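Local coordinates for DNA mismatch repair protein MutL (Aquifex aeolicus, PDB 6LZI), which binds adenine nucleotide in a Bergerat-fold ATPase domain and probably uses ATP to drive its work as a DNA mismatch repair endonuclease, at residues T33-E38 and I47-N52; F101-R106 and T135-R140; E112-E117 and T126-M131. One frame throughout, in Å; residues are numbered along the deposited sequence.

Interactions 1 and 2, with centres about 10 Å apart, are joined where strands 46-51 and 134-140 run side by side: I47 O faces V139 N at 2.7 Å, and R48 NH1 forms a salt bridge to E136 OE1 at 2.8 Å. Both reach ADP, through D51 and T135. Interaction 3 is nested in the loop that interaction 2 closes, its centre about 9 Å away, with L103 O 2.8 Å from I116 N. It makes no touch with interaction 1, whose centre is about 17 Å off, although all three contacts lie on one mixed sheet.

Interaction 1. Residues T33-E38 and I47-N52; sequences TKVEVE and IRVKDN. With ADP (adenosine-5'-diphosphate), chain H.
E36 and E38 form antiparallel hydrogen-bonded pairs with K50 and R48, the two strand axes passing 4.7 Å apart at 166°, while V35 faces D51 and V37 faces V49 in the non-hydrogen-bonded positions. On the charged face R48 is held between two carboxylates. Its chain leaves with CG anti to the backbone N (chi1 -178°) and bends at chi3 (58°), which swings the guanidinium across to the partner strand. NE and NH2 both meet OE1 of E38, the NH2 bond measuring 2.8 Å. NH1 and NH2 both meet OE2 of E36, from opposite faces of that carboxylate, with NH1 at 3.0 Å. All four bonds lie close to the guanidinium plane, yet both carboxylates stand almost perpendicular to it, each spending one oxygen on two N-H groups. On the opposite face V35, V37 and V49 are apolar, with V49 CG1 4.2 Å from V35 CG1 and L23 of helix 16-29 against V49; D51 lies at the pocket end. Just past the end of strand 46-51, N52 OD1 takes T33 N on a lone pair at 2.8 Å and K34 N from above the plane of the N52 amide carbonyl, while N52 ND2 donates to T33 OG1 at 3.0 Å. D51 uses OD2 to receive N6 of ADP at 2.8 Å, with S27 sharing that oxygen; an aspartate reading the adenine amino group is a hallmark of the Bergerat ATP-binding fold.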
loop_
_atom_site.group_PDB
_atom_site.type_symbol
_atom_site.label_atom_id
_atom_site.label_comp_id
_atom_site.label_asym_id
_atom_site.label_seq_id
_atom_site.Cartn_x
_atom_site.Cartn_y
_atom_site.Cartn_z
ATOM N N THR A 33 9.468 5.511 -7.031
ATOM C CA THR A 33 9.192 4.468 -8.038
ATOM C C THR A 33 9.530 3.053 -7.541
ATOM O O THR A 33 9.257 2.065 -8.241
ATOM C CB THR A 33 9.976 4.753 -9.334
ATOM O OG1 THR A 33 11.361 4.765 -9.031
ATOM C CG2 THR A 33 9.550 6.138 -9.957
ATOM N N LYS A 34 10.103 2.928 -6.343
ATOM C CA LYS A 34 10.379 1.639 -5.737
ATOM C C LYS A 34 10.047 1.767 -4.270
ATOM O O LYS A 34 10.558 2.691 -3.619
ATOM C CB LYS A 34 11.863 1.285 -5.934
ATOM C CG LYS A 34 12.160 1.356 -7.416
ATOM C CD LYS A 34 13.033 0.219 -7.903
ATOM C CE LYS A 34 13.175 0.308 -9.451
ATOM N NZ LYS A 34 14.300 1.261 -9.800
ATOM N N VAL A 35 9.095 0.945 -3.815
ATOM C CA VAL A 35 8.670 0.905 -2.429
ATOM C C VAL A 35 8.932 -0.487 -1.872
ATOM O O VAL A 35 8.440 -1.486 -2.414
ATOM C CB VAL A 35 7.182 1.245 -2.340
ATOM C CG1 VAL A 35 6.713 1.083 -0.864
ATOM C CG2 VAL A 35 6.902 2.690 -2.871
ATOM N N GLU A 36 9.656 -0.551 -0.771
ATOM C CA GLU A 36 10.029 -1.843 -0.217
ATOM C C GLU A 36 9.440 -1.889 1.173
ATOM O O GLU A 36 9.679 -0.961 1.961
ATOM C CB GLU A 36 11.541 -1.933 -0.123
ATOM C CG GLU A 36 12.047 -3.259 0.416
ATOM C CD GLU A 36 13.572 -3.236 0.454
ATOM O OE1 GLU A 36 14.162 -3.215 -0.655
ATOM O OE2 GLU A 36 14.153 -3.136 1.561
ATOM N N VAL A 37 8.680 -2.958 1.468
ATOM C CA VAL A 37 8.101 -3.143 2.783
ATOM C C VAL A 37 8.621 -4.414 3.424
ATOM O O VAL A 37 8.669 -5.479 2.788
ATOM C CB VAL A 37 6.575 -3.253 2.672
ATOM C CG1 VAL A 37 5.924 -3.357 4.072
ATOM C CG2 VAL A 37 5.978 -2.034 1.872
ATOM N N GLU A 38 8.916 -4.338 4.722
ATOM C CA GLU A 38 9.319 -5.527 5.472
ATOM C C GLU A 38 8.514 -5.548 6.751
ATOM O O GLU A 38 8.371 -4.530 7.414
ATOM C CB GLU A 38 10.829 -5.522 5.768
ATOM C CG GLU A 38 11.150 -6.604 6.744
ATOM C CD GLU A 38 12.629 -6.802 6.918
ATOM O OE1 GLU A 38 13.377 -5.826 6.609
ATOM O OE2 GLU A 38 13.018 -7.930 7.355
ATOM N N ILE A 47 7.871 -2.965 11.399
ATOM C CA ILE A 47 7.403 -2.525 10.107
ATOM C C ILE A 47 8.450 -1.574 9.576
ATOM O O ILE A 47 8.776 -0.571 10.253
ATOM C CB ILE A 47 6.056 -1.754 10.285
ATOM C CG1 ILE A 47 4.958 -2.703 10.815
ATOM C CG2 ILE A 47 5.548 -1.191 8.984
ATOM C CD1 ILE A 47 3.967 -1.970 11.695
ATOM N N ARG A 48 8.964 -1.857 8.365
ATOM C CA ARG A 48 9.961 -1.025 7.699
ATOM C C ARG A 48 9.471 -0.724 6.287
ATOM O O ARG A 48 8.995 -1.638 5.590
ATOM C CB ARG A 48 11.325 -1.734 7.626
ATOM C CG ARG A 48 12.304 -0.834 6.982
ATOM C CD ARG A 48 13.722 -1.419 6.989
ATOM N NE ARG A 48 13.737 -2.713 6.314
ATOM C CZ ARG A 48 13.880 -2.870 5.010
ATOM N NH1 ARG A 48 14.013 -1.805 4.195
ATOM N NH2 ARG A 48 13.876 -4.100 4.517
ATOM N N VAL A 49 9.513 0.561 5.906
ATOM C CA VAL A 49 9.153 0.976 4.549
ATOM C C VAL A 49 10.251 1.860 4.024
ATOM O O VAL A 49 10.550 2.906 4.604
ATOM C CB VAL A 49 7.793 1.700 4.526
ATOM C CG1 VAL A 49 7.390 2.178 3.096
ATOM C CG2 VAL A 49 6.701 0.795 5.014
ATOM N N LYS A 50 10.786 1.467 2.895
ATOM C CA LYS A 50 11.901 2.094 2.253
ATOM C C LYS A 50 11.379 2.546 0.902
ATOM O O LYS A 50 10.714 1.769 0.203
ATOM C CB LYS A 50 13.009 1.124 2.051
ATOM C CG LYS A 50 14.297 1.798 1.437
ATOM C CD LYS A 50 15.261 0.629 1.333
ATOM C CE LYS A 50 16.638 1.071 0.825
ATOM N NZ LYS A 50 16.432 1.352 -0.605
ATOM N N ASP A 51 11.772 3.747 0.518
ATOM C CA ASP A 51 11.434 4.274 -0.803
ATOM C C ASP A 51 12.596 5.078 -1.378
ATOM O O ASP A 51 13.538 5.493 -0.658
ATOM C CB ASP A 51 10.132 5.142 -0.731
ATOM C CG ASP A 51 10.321 6.488 -0.061
ATOM O OD1 ASP A 51 11.251 7.283 -0.452
ATOM O OD2 ASP A 51 9.554 6.757 0.932
ATOM N N ASN A 52 12.531 5.277 -2.711
ATOM C CA ASN A 52 13.516 6.046 -3.448
ATOM C C ASN A 52 12.906 7.358 -3.953
ATOM O O ASN A 52 13.257 7.824 -5.035
ATOM C CB ASN A 52 14.068 5.216 -4.627
ATOM C CG ASN A 52 12.991 4.948 -5.692
ATOM O OD1 ASN A 52 11.789 5.185 -5.455
ATOM N ND2 ASN A 52 13.407 4.512 -6.897
HETATM P PB ADP H . 0.832 14.041 5.606
HETATM O O1B ADP H . 1.420 13.000 4.714
HETATM O O2B ADP H . 1.313 15.468 5.236
HETATM O O3B ADP H . -0.679 13.977 5.635
HETATM P PA ADP H . 2.472 12.634 7.489
HETATM O O1A ADP H . 2.584 12.684 8.985
HETATM O O2A ADP H . 2.140 11.296 6.923
HETATM O O3A ADP H . 1.340 13.780 7.097
HETATM O "O5'" ADP H . 3.892 13.001 6.811
HETATM C "C5'" ADP H . 4.259 14.342 7.139
HETATM C "C4'" ADP H . 5.166 14.927 6.060
HETATM O "O4'" ADP H . 6.395 14.245 6.076
HETATM C "C3'" ADP H . 4.671 14.834 4.631
HETATM O "O3'" ADP H . 3.897 16.021 4.307
HETATM C "C2'" ADP H . 5.963 14.846 3.837
HETATM O "O2'" ADP H . 6.319 16.266 3.762
HETATM C "C1'" ADP H . 6.946 14.189 4.775
HETATM N N9 ADP H . 7.143 12.775 4.483
HETATM C C8 ADP H . 6.678 11.704 5.183
HETATM N N7 ADP H . 7.091 10.537 4.620
HETATM C C5 ADP H . 7.808 10.911 3.529
HETATM C C6 ADP H . 8.516 10.146 2.499
HETATM N N6 ADP H . 8.489 8.785 2.523
HETATM N N1 ADP H . 9.157 10.853 1.527
HETATM C C2 ADP H . 9.114 12.249 1.534
HETATM N N3 ADP H . 8.513 13.003 2.452
HETATM C C4 ADP H . 7.871 12.352 3.461
#

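Interaction 2. Residues F101-R106 and T135-R140; sequences FKLRSR and TEVEVR. With ADP (adenosine-5'-diphosphate), chain H.
F101 and L103 clasp V137 from across the antiparallel pair, the tight half of the contact. The F101 ring brings CE2 to 3.6 Å from V137 CG1, while L103 CD1 lies 3.8 Å from V137 CG2; helix 91-96 covers F101 and L103. Farther along, S105 OG is hydrogen-bonded to T135 OG1 at 2.9 Å, and T135 packs against the adenine, its OG1 3.4 Å from ADP N1 but without hydrogen-bond geometry. The reverse face is looser, polar and partly exposed. There R104, with CG between the backbone N and the carbonyl carbon (chi1 65°), runs alongside E136 and gives NH1 to two carboxylates. The bond to E138 OE2 is nearly straight (169°), whereas that to E136 OE2 is bent; both oxygens are met from above their carboxylate planes. A water bonded to K102 NZ and E138 OE1, and weakly to R104 NH2, links the three side chains on the solvent side. With a leucine at R104, E136 and E138 would probably lose the cation they share, and E115, which pairs with NE, would lose this mate. The chemistry thus implies apolar packing round V137 and a hydroxyl pair beside the adenine on one face, and paired charges on the other.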
loop_
_atom_site.group_PDB
_atom_site.type_symbol
_atom_site.label_atom_id
_atom_site.label_comp_id
_atom_site.label_asym_id
_atom_site.label_seq_id
_atom_site.Cartn_x
_atom_site.Cartn_y
_atom_site.Cartn_z
ATOM N N PHE A 101 10.410 4.313 17.122
ATOM C CA PHE A 101 10.237 4.832 15.774
ATOM C C PHE A 101 11.561 5.380 15.285
ATOM O O PHE A 101 12.163 6.233 15.947
ATOM C CB PHE A 101 9.157 5.943 15.816
ATOM C CG PHE A 101 8.938 6.647 14.506
ATOM C CD1 PHE A 101 9.665 7.794 14.205
ATOM C CD2 PHE A 101 7.879 6.272 13.650
ATOM C CE1 PHE A 101 9.435 8.457 12.986
ATOM C CE2 PHE A 101 7.674 6.939 12.442
ATOM C CZ PHE A 101 8.413 8.016 12.127
ATOM N N LYS A 102 12.023 4.938 14.113
ATOM C CA LYS A 102 13.114 5.664 13.486
ATOM C C LYS A 102 12.692 6.154 12.107
ATOM O O LYS A 102 12.038 5.444 11.368
ATOM C CB LYS A 102 14.380 4.791 13.335
ATOM C CG LYS A 102 15.134 4.537 14.615
ATOM C CD LYS A 102 16.455 3.862 14.354
ATOM C CE LYS A 102 17.067 3.360 15.678
ATOM N NZ LYS A 102 17.966 2.205 15.368
ATOM N N LEU A 103 13.103 7.336 11.734
ATOM C CA LEU A 103 12.930 7.735 10.335
ATOM C C LEU A 103 14.263 8.256 9.836
ATOM O O LEU A 103 14.842 9.124 10.461
ATOM C CB LEU A 103 11.896 8.830 10.189
ATOM C CG LEU A 103 11.646 9.503 8.797
ATOM C CD1 LEU A 103 10.139 9.937 8.597
ATOM C CD2 LEU A 103 12.474 10.703 8.570
ATOM N N ARG A 104 14.768 7.711 8.744
ATOM C CA ARG A 104 15.955 8.273 8.130
ATOM C C ARG A 104 15.597 8.730 6.716
ATOM O O ARG A 104 14.794 8.092 6.040
ATOM C CB ARG A 104 17.136 7.257 8.121
ATOM C CG ARG A 104 16.933 5.979 7.267
ATOM C CD ARG A 104 18.206 5.096 7.434
ATOM N NE ARG A 104 18.254 4.625 8.832
ATOM C CZ ARG A 104 17.573 3.556 9.258
ATOM N NH1 ARG A 104 16.788 2.883 8.414
ATOM N NH2 ARG A 104 17.637 3.156 10.546
ATOM N N SER A 105 16.168 9.849 6.289
ATOM C CA SER A 105 15.849 10.404 4.954
ATOM C C SER A 105 17.010 11.230 4.406
ATOM O O SER A 105 17.675 11.990 5.126
ATOM C CB SER A 105 14.582 11.285 4.983
ATOM O OG SER A 105 14.174 11.629 3.681
ATOM N N ARG A 106 17.253 11.060 3.112
ATOM C CA ARG A 106 18.241 11.804 2.389
ATOM C C ARG A 106 17.497 12.548 1.276
ATOM O O ARG A 106 16.834 11.922 0.435
ATOM C CB ARG A 106 19.281 10.886 1.799
ATOM C CG ARG A 106 20.365 11.702 1.044
ATOM C CD ARG A 106 21.437 10.734 0.469
ATOM N NE ARG A 106 22.181 11.350 -0.620
ATOM C CZ ARG A 106 23.051 10.671 -1.367
ATOM N NH1 ARG A 106 23.297 9.392 -1.068
ATOM N NH2 ARG A 106 23.641 11.241 -2.419
ATOM N N THR A 135 13.768 7.673 1.616
ATOM C CA THR A 135 13.301 7.664 3.012
ATOM C C THR A 135 13.079 6.246 3.481
ATOM O O THR A 135 12.611 5.405 2.717
ATOM C CB THR A 135 11.965 8.459 3.123
ATOM O OG1 THR A 135 12.185 9.801 2.677
ATOM C CG2 THR A 135 11.439 8.502 4.534
ATOM N N GLU A 136 13.470 5.962 4.721
ATOM C CA GLU A 136 13.257 4.660 5.326
ATOM C C GLU A 136 12.671 4.903 6.713
ATOM O O GLU A 136 13.233 5.675 7.486
ATOM C CB GLU A 136 14.596 3.894 5.402
ATOM C CG GLU A 136 14.356 2.507 5.963
ATOM C CD GLU A 136 15.528 1.620 5.571
ATOM O OE1 GLU A 136 15.266 0.580 4.961
ATOM O OE2 GLU A 136 16.647 2.137 5.723
ATOM N N VAL A 137 11.539 4.260 7.032
ATOM C CA VAL A 137 10.896 4.405 8.332
ATOM C C VAL A 137 10.839 3.015 8.955
ATOM O O VAL A 137 10.480 2.027 8.277
ATOM C CB VAL A 137 9.481 5.014 8.146
ATOM C CG1 VAL A 137 8.820 5.243 9.531
ATOM C CG2 VAL A 137 9.640 6.320 7.419
ATOM N N GLU A 138 11.249 2.915 10.229
ATOM C CA GLU A 138 11.210 1.653 10.976
ATOM C C GLU A 138 10.328 1.897 12.176
ATOM O O GLU A 138 10.605 2.794 12.965
ATOM C CB GLU A 138 12.612 1.235 11.438
ATOM C CG GLU A 138 13.428 1.019 10.200
ATOM C CD GLU A 138 14.802 0.493 10.476
ATOM O OE1 GLU A 138 15.060 0.158 11.643
ATOM O OE2 GLU A 138 15.597 0.433 9.516
ATOM N N VAL A 139 9.272 1.095 12.296
ATOM C CA VAL A 139 8.333 1.160 13.418
ATOM C C VAL A 139 8.420 -0.158 14.198
ATOM O O VAL A 139 8.134 -1.236 13.646
ATOM C CB VAL A 139 6.914 1.398 12.872
ATOM C CG1 VAL A 139 5.920 1.440 13.983
ATOM C CG2 VAL A 139 6.998 2.728 12.071
ATOM N N ARG A 140 8.959 -0.088 15.415
ATOM C CA ARG A 140 9.184 -1.285 16.211
ATOM C C ARG A 140 8.272 -1.311 17.414
ATOM O O ARG A 140 8.004 -0.261 17.990
ATOM C CB ARG A 140 10.637 -1.369 16.703
ATOM C CG ARG A 140 11.612 -1.762 15.563
ATOM C CD ARG A 140 13.037 -1.987 16.104
ATOM N NE ARG A 140 13.798 -2.613 15.020
ATOM C CZ ARG A 140 13.773 -3.924 14.731
ATOM N NH1 ARG A 140 13.041 -4.784 15.450
ATOM N NH2 ARG A 140 14.465 -4.379 13.705
HETATM P PB ADP H . 0.832 14.041 5.606
HETATM O O1B ADP H . 1.420 13.000 4.714
HETATM O O2B ADP H . 1.313 15.468 5.236
HETATM O O3B ADP H . -0.679 13.977 5.635
HETATM P PA ADP H . 2.472 12.634 7.489
HETATM O O1A ADP H . 2.584 12.684 8.985
HETATM O O2A ADP H . 2.140 11.296 6.923
HETATM O O3A ADP H . 1.340 13.780 7.097
HETATM O "O5'" ADP H . 3.892 13.001 6.811
HETATM C "C5'" ADP H . 4.259 14.342 7.139
HETATM C "C4'" ADP H . 5.166 14.927 6.060
HETATM O "O4'" ADP H . 6.395 14.245 6.076
HETATM C "C3'" ADP H . 4.671 14.834 4.631
HETATM O "O3'" ADP H . 3.897 16.021 4.307
HETATM C "C2'" ADP H . 5.963 14.846 3.837
HETATM O "O2'" ADP H . 6.319 16.266 3.762
HETATM C "C1'" ADP H . 6.946 14.189 4.775
HETATM N N9 ADP H . 7.143 12.775 4.483
HETATM C C8 ADP H . 6.678 11.704 5.183
HETATM N N7 ADP H . 7.091 10.537 4.620
HETATM C C5 ADP H . 7.808 10.911 3.529
HETATM C C6 ADP H . 8.516 10.146 2.499
HETATM N N6 ADP H . 8.489 8.785 2.523
HETATM N N1 ADP H . 9.157 10.853 1.527
HETATM C C2 ADP H . 9.114 12.249 1.534
HETATM N N3 ADP H . 8.513 13.003 2.452
HETATM C C4 ADP H . 7.871 12.352 3.461
HETATM O O HOH W 1 17.525 1.114 12.551
#

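Interaction 3. Residues E112-E117 and T126-M131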
loop_
_atom_site.group_PDB
_atom_site.type_symbol
_atom_site.label_atom_id
_atom_site.label_comp_id
_atom_site.label_asym_id
_atom_site.label_seq_id
_atom_site.Cartn_x
_atom_site.Cartn_y
_atom_site.Cartn_z
ATOM N N GLU A 112 24.141 13.565 2.226
ATOM C CA GLU A 112 23.971 12.770 3.441
ATOM C C GLU A 112 22.516 12.745 3.844
ATOM O O GLU A 112 21.763 13.698 3.587
ATOM C CB GLU A 112 24.714 13.345 4.666
ATOM C CG GLU A 112 26.115 13.691 4.516
ATOM C CD GLU A 112 26.768 13.793 5.896
ATOM O OE1 GLU A 112 27.965 13.473 5.993
ATOM O OE2 GLU A 112 26.089 14.165 6.886
ATOM N N GLY A 113 22.144 11.678 4.541
ATOM C CA GLY A 113 20.846 11.607 5.151
ATOM C C GLY A 113 20.902 12.014 6.613
ATOM O O GLY A 113 21.965 12.218 7.202
ATOM N N LYS A 114 19.705 12.114 7.200
ATOM C CA LYS A 114 19.536 12.397 8.607
ATOM C C LYS A 114 18.514 11.429 9.195
ATOM O O LYS A 114 17.491 11.096 8.567
ATOM C CB LYS A 114 19.117 13.892 8.795
ATOM C CG LYS A 114 18.629 14.235 10.204
ATOM C CD LYS A 114 18.478 15.708 10.451
ATOM C CE LYS A 114 19.616 16.511 9.851
ATOM N NZ LYS A 114 21.023 16.299 10.364
ATOM N N GLU A 115 18.722 11.058 10.438
ATOM C CA GLU A 115 17.875 10.055 11.079
ATOM C C GLU A 115 17.349 10.607 12.400
ATOM O O GLU A 115 18.098 11.202 13.158
ATOM C CB GLU A 115 18.685 8.785 11.313
ATOM C CG GLU A 115 17.888 7.816 12.169
ATOM C CD GLU A 115 18.592 6.544 12.392
ATOM O OE1 GLU A 115 18.912 5.888 11.412
ATOM O OE2 GLU A 115 18.848 6.210 13.559
ATOM N N ILE A 116 16.057 10.457 12.649
ATOM C CA ILE A 116 15.477 10.886 13.921
ATOM C C ILE A 116 14.915 9.657 14.605
ATOM O O ILE A 116 14.403 8.732 13.960
ATOM C CB ILE A 116 14.385 11.956 13.715
ATOM C CG1 ILE A 116 13.840 12.439 15.055
ATOM C CG2 ILE A 116 13.229 11.441 12.861
ATOM C CD1 ILE A 116 13.357 13.884 15.046
ATOM N N GLU A 117 15.079 9.595 15.908
ATOM C CA GLU A 117 14.637 8.444 16.663
ATOM C C GLU A 117 13.676 8.909 17.759
ATOM O O GLU A 117 13.888 9.945 18.398
ATOM C CB GLU A 117 15.819 7.656 17.268
ATOM C CG GLU A 117 15.337 6.455 18.061
ATOM C CD GLU A 117 16.477 5.566 18.570
ATOM O OE1 GLU A 117 17.608 6.057 18.621
ATOM O OE2 GLU A 117 16.239 4.389 18.910
ATOM N N THR A 126 18.905 12.700 17.015
ATOM C CA THR A 126 19.050 12.667 15.575
ATOM C C THR A 126 20.499 12.403 15.256
ATOM O O THR A 126 21.401 12.623 16.078
ATOM C CB THR A 126 18.666 13.968 14.871
ATOM O OG1 THR A 126 19.712 14.932 15.075
ATOM C CG2 THR A 126 17.371 14.507 15.439
ATOM N N ARG A 127 20.709 12.003 14.016
ATOM C CA ARG A 127 22.034 11.572 13.606
ATOM C C ARG A 127 22.185 11.819 12.114
ATOM O O ARG A 127 21.230 11.663 11.356
ATOM C CB ARG A 127 22.236 10.085 13.893
ATOM C CG ARG A 127 22.501 9.718 15.376
ATOM C CD ARG A 127 22.193 8.253 15.611
ATOM N NE ARG A 127 20.917 8.091 16.301
ATOM C CZ ARG A 127 20.108 7.058 16.116
ATOM N NH1 ARG A 127 20.447 6.099 15.265
ATOM N NH2 ARG A 127 18.963 6.985 16.773
ATOM N N ARG A 128 23.427 12.115 11.701
ATOM C CA ARG A 128 23.761 12.085 10.274
ATOM C C ARG A 128 24.010 10.651 9.824
ATOM O O ARG A 128 24.631 9.874 10.542
ATOM C CB ARG A 128 25.007 12.934 10.018
ATOM C CG ARG A 128 24.841 14.383 10.454
ATOM C CD ARG A 128 26.205 15.130 10.574
ATOM N NE ARG A 128 27.030 15.003 9.362
ATOM C CZ ARG A 128 28.356 15.132 9.339
ATOM N NH1 ARG A 128 29.040 15.361 10.487
ATOM N NH2 ARG A 128 29.023 15.000 8.178
ATOM N N VAL A 129 23.501 10.278 8.661
ATOM C CA VAL A 129 23.605 8.875 8.230
ATOM C C VAL A 129 23.923 8.820 6.754
ATOM O O VAL A 129 23.444 9.654 5.974
ATOM C CB VAL A 129 22.339 8.040 8.551
ATOM C CG1 VAL A 129 22.092 7.992 10.068
ATOM C CG2 VAL A 129 21.104 8.611 7.837
ATOM N N GLY A 130 24.764 7.843 6.367
ATOM C CA GLY A 130 24.963 7.599 4.939
ATOM C C GLY A 130 23.881 6.681 4.381
ATOM O O GLY A 130 23.661 5.592 4.920
ATOM N N MET A 131 23.186 7.096 3.321
ATOM C CA MET A 131 22.085 6.307 2.774
ATOM C C MET A 131 21.870 6.730 1.341
ATOM O O MET A 131 22.348 7.786 0.943
ATOM C CB MET A 131 20.792 6.515 3.570
ATOM C CG MET A 131 20.458 7.956 3.763
ATOM S SD MET A 131 18.998 8.131 4.791
ATOM C CE MET A 131 17.657 7.409 3.907
#
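R127 and E115 face each other as a hydrogen-bonded pair and, with T126, bury more of their surface in this contact than the other residues. Their side chains lie side by side and point the same way. R127 turns its CG anti to the carbonyl carbon (chi1 -76°) and bends at chi3, which puts E115 OE2 over one face of the guanidinium, the two planes being 83° apart. The salt bridge runs from E115 OE2 to R127 NH1, but those atoms are modelled too close together for their exact place to be trusted. E117 OE1 makes a salt bridge to R127 NH2 near the guanidinium plane, so the arginine probably serves both acids. Deeper in, E115 is buried, and its CB packs 3.7 Å from V129 CG1. Together strands 113-119 and 122-129 make a beta hairpin whose second strand is the outermost of the sheet on this side. T126 sits opposite I116, with CG2 4.1 Å from I116 CD1, and its CA makes a CA-H...O contact to E115 O at 3.0 Å. Toward the open end of the hairpin M131 CG leans on the backbone of G113, 3.9 Å from its CA; a beta carbon there would run into the sulfur SD. Beyond it R128 grips E112 in a two-pronged, nearly coplanar bridge: NE donates to the syn lone pair of OE2 at 2.8 Å, and NH2 reaches OE1 at 2.9 Å.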